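Local coordinates for heme-binding protein A / AI-2 binding protein A (Helicobacter pylori SS1, PDB 6OFQ), which binds short peptides such as STSA in the periplasm and probably delivers them to an ABC transporter for uptake, at residues P249-S252 / T253-L256; F438-T441 / L442-Q446; L218-K221 / D222-I225. All blocks are in the same frame, centred on the assembly; numbering follows the deposited sequence. Where two conformers were deposited one is given.

Contact 1 of 3, residues P249-S252 / T253-L256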
# COMPACT_ATOMS: atom_id res chain seq x y z
N PRO A 249 -13.69 -1.11 14.35
CA PRO A 249 -13.83 -2.01 13.22
C PRO A 249 -15.11 -1.92 12.44
O PRO A 249 -15.11 -2.05 11.20
CB PRO A 249 -13.66 -3.43 13.82
CG PRO A 249 -12.96 -3.19 15.10
CD PRO A 249 -13.27 -1.80 15.57
N ASN A 250 -16.18 -1.56 13.14
CA ASN A 250 -17.47 -1.44 12.46
C ASN A 250 -17.60 -0.07 11.82
O ASN A 250 -17.50 0.97 12.49
CB ASN A 250 -18.63 -1.71 13.44
CG ASN A 250 -19.96 -1.65 12.72
OD1 ASN A 250 -20.45 -0.62 12.32
ND2 ASN A 250 -20.57 -2.81 12.53
N SER A 251 -17.80 -0.04 10.51
CA SER A 251 -17.78 1.23 9.79
C SER A 251 -18.95 2.14 10.10
O SER A 251 -18.85 3.37 9.98
CB SER A 251 -17.70 0.94 8.29
OG SER A 251 -16.43 0.36 7.98
N SER A 252 -20.07 1.53 10.49
CA SER A 252 -21.22 2.32 10.95
C SER A 252 -20.93 2.94 12.32
O SER A 252 -21.19 4.12 12.57
CB SER A 252 -22.53 1.51 11.03
OG SER A 252 -22.96 1.18 9.74
N THR A 253 -20.33 2.19 13.23
CA THR A 253 -19.90 2.69 14.54
C THR A 253 -18.89 3.82 14.39
O THR A 253 -18.90 4.85 15.08
CB THR A 253 -19.31 1.57 15.36
OG1 THR A 253 -20.27 0.50 15.47
CG2 THR A 253 -18.89 1.99 16.77
N ARG A 254 -18.01 3.66 13.38
CA ARG A 254 -17.00 4.69 13.11
C ARG A 254 -17.64 5.99 12.64
O ARG A 254 -17.30 7.06 13.12
CB ARG A 254 -15.97 4.11 12.10
CG ARG A 254 -14.61 4.81 12.02
CD ARG A 254 -13.71 4.28 10.89
NE ARG A 254 -13.74 2.82 10.89
CZ ARG A 254 -14.08 2.03 9.90
NH1 ARG A 254 -14.23 2.43 8.66
NH2 ARG A 254 -14.36 0.80 10.25
N ALA A 255 -18.59 5.93 11.70
CA ALA A 255 -19.33 7.10 11.31
C ALA A 255 -20.16 7.72 12.42
O ALA A 255 -20.22 8.94 12.52
CB ALA A 255 -20.17 6.78 10.09
N LEU A 256 -20.73 6.88 13.28
CA LEU A 256 -21.41 7.45 14.43
C LEU A 256 -20.49 8.22 15.35
O LEU A 256 -20.80 9.32 15.84
CB LEU A 256 -22.16 6.37 15.21
CG LEU A 256 -22.92 6.86 16.45
CD1 LEU A 256 -23.95 7.93 16.12
CD2 LEU A 256 -23.50 5.58 17.09
O HOH W 1 -14.01 -0.57 7.71

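Contact 2 of 3, residues F438-T441 / L442-Q446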
# COMPACT_ATOMS: atom_id res chain seq x y z
N PHE A 438 2.31 -1.38 -9.71
CA PHE A 438 1.21 -2.34 -9.77
C PHE A 438 1.67 -3.55 -10.57
O PHE A 438 1.58 -4.72 -10.09
CB PHE A 438 -0.10 -1.78 -10.38
CG PHE A 438 -0.79 -0.71 -9.54
CD1 PHE A 438 -0.25 0.58 -9.36
CD2 PHE A 438 -2.08 -0.96 -9.06
CE1 PHE A 438 -1.00 1.53 -8.65
CE2 PHE A 438 -2.78 0.00 -8.34
CZ PHE A 438 -2.25 1.25 -8.17
N LEU A 439 2.02 -3.35 -11.83
CA LEU A 439 2.27 -4.46 -12.71
C LEU A 439 3.44 -5.32 -12.24
O LEU A 439 3.32 -6.55 -12.25
CB LEU A 439 2.53 -3.99 -14.12
CG LEU A 439 1.39 -3.16 -14.75
CD1 LEU A 439 1.87 -2.63 -16.10
CD2 LEU A 439 0.14 -4.01 -14.89
N TYR A 440 4.56 -4.76 -11.83
CA TYR A 440 5.69 -5.60 -11.45
C TYR A 440 5.56 -6.08 -10.02
O TYR A 440 5.74 -7.28 -9.71
CB TYR A 440 7.03 -4.88 -11.67
CG TYR A 440 8.20 -5.85 -11.71
CD1 TYR A 440 8.41 -6.56 -12.88
CD2 TYR A 440 9.00 -6.10 -10.62
CE1 TYR A 440 9.42 -7.49 -12.98
CE2 TYR A 440 10.06 -7.04 -10.73
CZ TYR A 440 10.20 -7.69 -11.93
OH TYR A 440 11.23 -8.65 -12.18
N THR A 441 5.17 -5.20 -9.13
CA THR A 441 5.13 -5.57 -7.73
C THR A 441 4.07 -6.62 -7.44
O THR A 441 4.23 -7.39 -6.50
CB THR A 441 4.88 -4.30 -6.93
OG1 THR A 441 5.91 -3.37 -7.25
CG2 THR A 441 4.93 -4.50 -5.39
N LEU A 442 2.95 -6.59 -8.19
CA LEU A 442 1.80 -7.48 -7.91
C LEU A 442 1.60 -8.60 -8.89
O LEU A 442 0.89 -9.55 -8.60
CB LEU A 442 0.47 -6.71 -7.79
CG LEU A 442 0.56 -5.48 -6.89
CD1 LEU A 442 -0.75 -4.70 -7.00
CD2 LEU A 442 0.87 -5.79 -5.44
N TRP A 443 2.15 -8.49 -10.09
CA TRP A 443 1.80 -9.39 -11.18
C TRP A 443 2.94 -10.09 -11.92
O TRP A 443 2.74 -10.80 -12.90
CB TRP A 443 0.88 -8.69 -12.21
CG TRP A 443 -0.43 -8.13 -11.61
CD1 TRP A 443 -0.67 -6.85 -11.20
CD2 TRP A 443 -1.60 -8.89 -11.29
NE1 TRP A 443 -1.93 -6.76 -10.64
CE2 TRP A 443 -2.50 -8.02 -10.67
CE3 TRP A 443 -1.95 -10.23 -11.47
CZ2 TRP A 443 -3.76 -8.45 -10.28
CZ3 TRP A 443 -3.22 -10.64 -11.06
CH2 TRP A 443 -4.09 -9.75 -10.47
N SER A 444 4.17 -9.83 -11.48
CA SER A 444 5.35 -10.39 -12.16
C SER A 444 5.72 -11.79 -11.64
O SER A 444 5.39 -12.17 -10.49
CB SER A 444 6.57 -9.48 -12.06
OG SER A 444 7.00 -9.38 -10.73
N LYS A 445 6.54 -12.49 -12.42
CA LYS A 445 7.16 -13.69 -11.89
C LYS A 445 8.02 -13.45 -10.69
O LYS A 445 7.99 -14.25 -9.75
CB LYS A 445 7.94 -14.41 -12.98
CG LYS A 445 7.00 -15.09 -13.94
CD LYS A 445 7.73 -15.66 -15.15
CE LYS A 445 8.63 -16.78 -14.62
NZ LYS A 445 8.97 -17.81 -15.64
N GLN A 446 8.78 -12.36 -10.71
CA GLN A 446 9.59 -12.02 -9.57
C GLN A 446 8.72 -11.94 -8.33
O GLN A 446 9.01 -12.52 -7.29
CB GLN A 446 10.34 -10.70 -9.82
CG GLN A 446 10.99 -10.17 -8.55
CD GLN A 446 12.08 -11.09 -8.00
OE1 GLN A 446 12.91 -11.59 -8.77
NE2 GLN A 446 12.15 -11.27 -6.71
O HOH W 2 9.58 -11.00 -13.19
O HOH W 3 13.29 -8.96 -10.65

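Contact 3 of 3, residues L218-K221 / D222-I225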
# COMPACT_ATOMS: atom_id res chain seq x y z
N LEU A 218 2.46 5.33 22.27
CA LEU A 218 1.84 4.12 22.73
C LEU A 218 1.20 3.35 21.59
O LEU A 218 0.71 3.99 20.64
CB LEU A 218 0.76 4.58 23.73
CG LEU A 218 -0.29 3.69 24.31
CD1 LEU A 218 -0.85 4.53 25.44
CD2 LEU A 218 -1.41 3.52 23.30
N TRP A 219 1.16 2.04 21.72
CA TRP A 219 0.40 1.18 20.83
C TRP A 219 -0.37 0.16 21.65
O TRP A 219 0.22 -0.74 22.24
CB TRP A 219 1.34 0.50 19.85
CG TRP A 219 0.72 -0.48 18.85
CD1 TRP A 219 -0.63 -0.55 18.48
CD2 TRP A 219 1.41 -1.42 18.05
NE1 TRP A 219 -0.78 -1.52 17.53
CE2 TRP A 219 0.46 -2.04 17.22
CE3 TRP A 219 2.77 -1.76 17.93
CZ2 TRP A 219 0.84 -2.97 16.25
CZ3 TRP A 219 3.12 -2.72 16.99
CH2 TRP A 219 2.18 -3.35 16.22
N ASN A 220 -1.69 0.30 21.74
CA ASN A 220 -2.53 -0.73 22.33
C ASN A 220 -3.18 -1.45 21.17
O ASN A 220 -3.98 -0.88 20.40
CB ASN A 220 -3.61 -0.15 23.24
CG ASN A 220 -3.08 0.53 24.50
OD1 ASN A 220 -1.95 0.30 24.89
ND2 ASN A 220 -3.89 1.37 25.11
N LYS A 221 -2.84 -2.72 21.05
CA LYS A 221 -3.24 -3.55 19.94
C LYS A 221 -4.75 -3.51 19.74
O LYS A 221 -5.50 -3.59 20.72
CB LYS A 221 -2.76 -4.98 20.21
CG LYS A 221 -2.70 -5.92 19.02
CD LYS A 221 -2.64 -7.35 19.52
CE LYS A 221 -3.30 -8.29 18.53
NZ LYS A 221 -2.50 -9.54 18.43
N ASP A 222 -5.19 -3.32 18.50
CA ASP A 222 -6.59 -3.34 18.11
C ASP A 222 -7.41 -2.24 18.76
O ASP A 222 -8.65 -2.27 18.75
CB ASP A 222 -7.22 -4.76 18.29
CG ASP A 222 -6.48 -5.80 17.51
OD1 ASP A 222 -6.01 -5.46 16.41
OD2 ASP A 222 -6.29 -6.95 17.99
N GLU A 223 -6.77 -1.23 19.37
CA GLU A 223 -7.46 -0.15 20.05
C GLU A 223 -7.00 1.23 19.59
O GLU A 223 -7.73 1.97 18.94
CB GLU A 223 -7.30 -0.34 21.56
CG GLU A 223 -7.92 0.65 22.53
CD GLU A 223 -7.23 0.50 23.89
OE1 GLU A 223 -6.68 1.54 24.37
OE2 GLU A 223 -7.20 -0.67 24.39
N LYS A 224 -5.76 1.60 19.92
CA LYS A 224 -5.27 2.92 19.53
C LYS A 224 -3.76 2.97 19.53
O LYS A 224 -3.08 2.23 20.27
CB LYS A 224 -5.79 4.05 20.43
CG LYS A 224 -5.30 3.99 21.87
CD LYS A 224 -5.93 5.01 22.81
CE LYS A 224 -5.35 4.94 24.20
NZ LYS A 224 -6.14 5.94 24.98
N ILE A 225 -3.23 3.87 18.67
CA ILE A 225 -1.84 4.32 18.69
C ILE A 225 -1.85 5.81 18.96
O ILE A 225 -2.67 6.58 18.38
CB ILE A 225 -1.23 4.04 17.30
CG1 ILE A 225 -1.12 2.52 17.12
CG2 ILE A 225 0.10 4.76 17.15
CD1 ILE A 225 -1.11 2.13 15.65

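Contact 1 of 3, residues P249-S252 / T253-L256
The carbonyl O of N250 accepts the amide N of R254 at 2.9 Å, the first i to i+4 bond of helix 251-259, and the ladder continues from A255 N to S251 O and from L256 N to S252 O. N250 is the N-cap of this helix. Asparagine suits the place because its short side chain carries an acceptor forward to the N-H groups of the first turn, which have no carbonyl of a preceding turn to bond. The N250 side chain has CG anti to the backbone N (chi1 -177°), which swings OD1 over the opening turn. There OD1 takes the amide of T253 at 3.0 Å in a fairly straight bond (160° at the hydrogen), with the donor tilted from the carbonyl plane, and the amide of S252 in a weak, more bent one. The T253 side chain crosses that of N250 at about a right angle, its OG1 3.4 Å from N250 CB.

R254 turns the other way. Its aliphatic part runs out from the helix, then bends at chi3 (-45°), and the guanidinium comes back over S251, whose CA lies against one face, while the carbonyl of P249 stands at the edge. The group is well supplied with acceptors outside the turn: I248 O binds NH2 and T267 O binds NH1. Arginine thus suits a buried place where loop carbonyls converge, tying the chain before the helix to that around T267 and G268. S252 OG, pointing elsewhere, bonds to E273. The small S251 fits beneath the guanidinium, and its OG is hydrogen-bonded to G268 O. A water bridges the two side chains, 2.6 Å from S251 OG and accepting from R254 NH2 at 2.9 Å.

Contact 2 of 3, residues F438-T441 / L442-Q446
Y440 and S444 pack tightly where helix 436-443 ends. The tyrosine ring lies under the serine: S444 CB sits over its face, 3.8 Å from the ring centroid in a CH-pi contact, and S444 OG also stands above that face. With chi1 at 66°, OG lies between the backbone N and the carbonyl carbon, from where it donates to Y440 O at 2.7 Å, in the carbonyl plane and on a lone pair. Serine suits the place, being small enough to rest on a ring and able both to give a proton to the ending helix and to accept one from A447 N in the next. The backbone bonds meanwhile weaken, from L442 N to F438 O at 3.0 Å to a weak, 3.5 Å one from S444 N to Y440 O. W443 turns its ring edge to L439 CA, and the bulky indole fills a buried site against W295 and Y497.

Looser packing follows toward Q446. Its CB touches Y440 OH at 3.3 Å, but its polar groups meet the phenol through water: one bridges OH and Q446 N, the other OH and Q446 OE1. Glutamine NE2 reaches on to E145 O. The whole is a helix-to-helix junction in which S444, just past helix 436-443, is the N-cap of helix 445-449.

Contact 3 of 3, residues L218-K221 / D222-I225
N220 and E223 face each other across the turn of the hairpin of strands 214-220 and 224-229. The carbonyl O of N220 accepts both E223 N, at 3.0 Å, and K224 N, at 3.1 Å, so two residues oppose one in a classic beta bulge. N220 N closes the pair by donating to K224 O at 2.8 Å.

From CB outward, the N220 side chain runs beside that of E223. CB lies 3.7 Å from E223 CD; CG has E223 OE1 as its nearest neighbour; and ND2, at the tip, donates to E223 OE1 at 2.9 Å. The bond is nearly straight, 167° at the hydrogen, and OE1 lies close to the asparagine amide plane, yet the N-H arrives from above the carboxylate plane, the two flat groups being turned 66° apart. E223 reaches there with CG anti to its backbone N (chi1 180°).

On the other face of the hairpin W219 and I225 lie side by side, W219 CD1 3.4 Å from I225 CG1; their apolar surfaces suit this non-hydrogen-bonded pair, while the indole NE1 bonds to D40. K221 and D222 are central in a type II turn, D222 with the positive phi that aspartate tolerates fairly well. A neutral amide against a carboxylate implies a directional, charge-assisted hydrogen bond on the solvent side; W219 and I225 pack against M44.

Following the chain from the N terminus, contact 3 (218-225) comes first and closes the hairpin between strands 214-220 and 224-229, at the outer edge of the mixed sheet that also holds 242-247 and 32-37. Contact 1 (249-256) ties the end of strand 242-247 and the start of helix 251-259 to the chain just after strand 265-266; the two centres are about 17 Å apart. Contact 2 (438-446) comes much later, joining the successive helices 436-443 and 445-449 on the opposite side of the chain's centre, its centre about 34 Å from that of contact 1 and about 33 Å from that of contact 3. All are local and in series, so none nests or crosses.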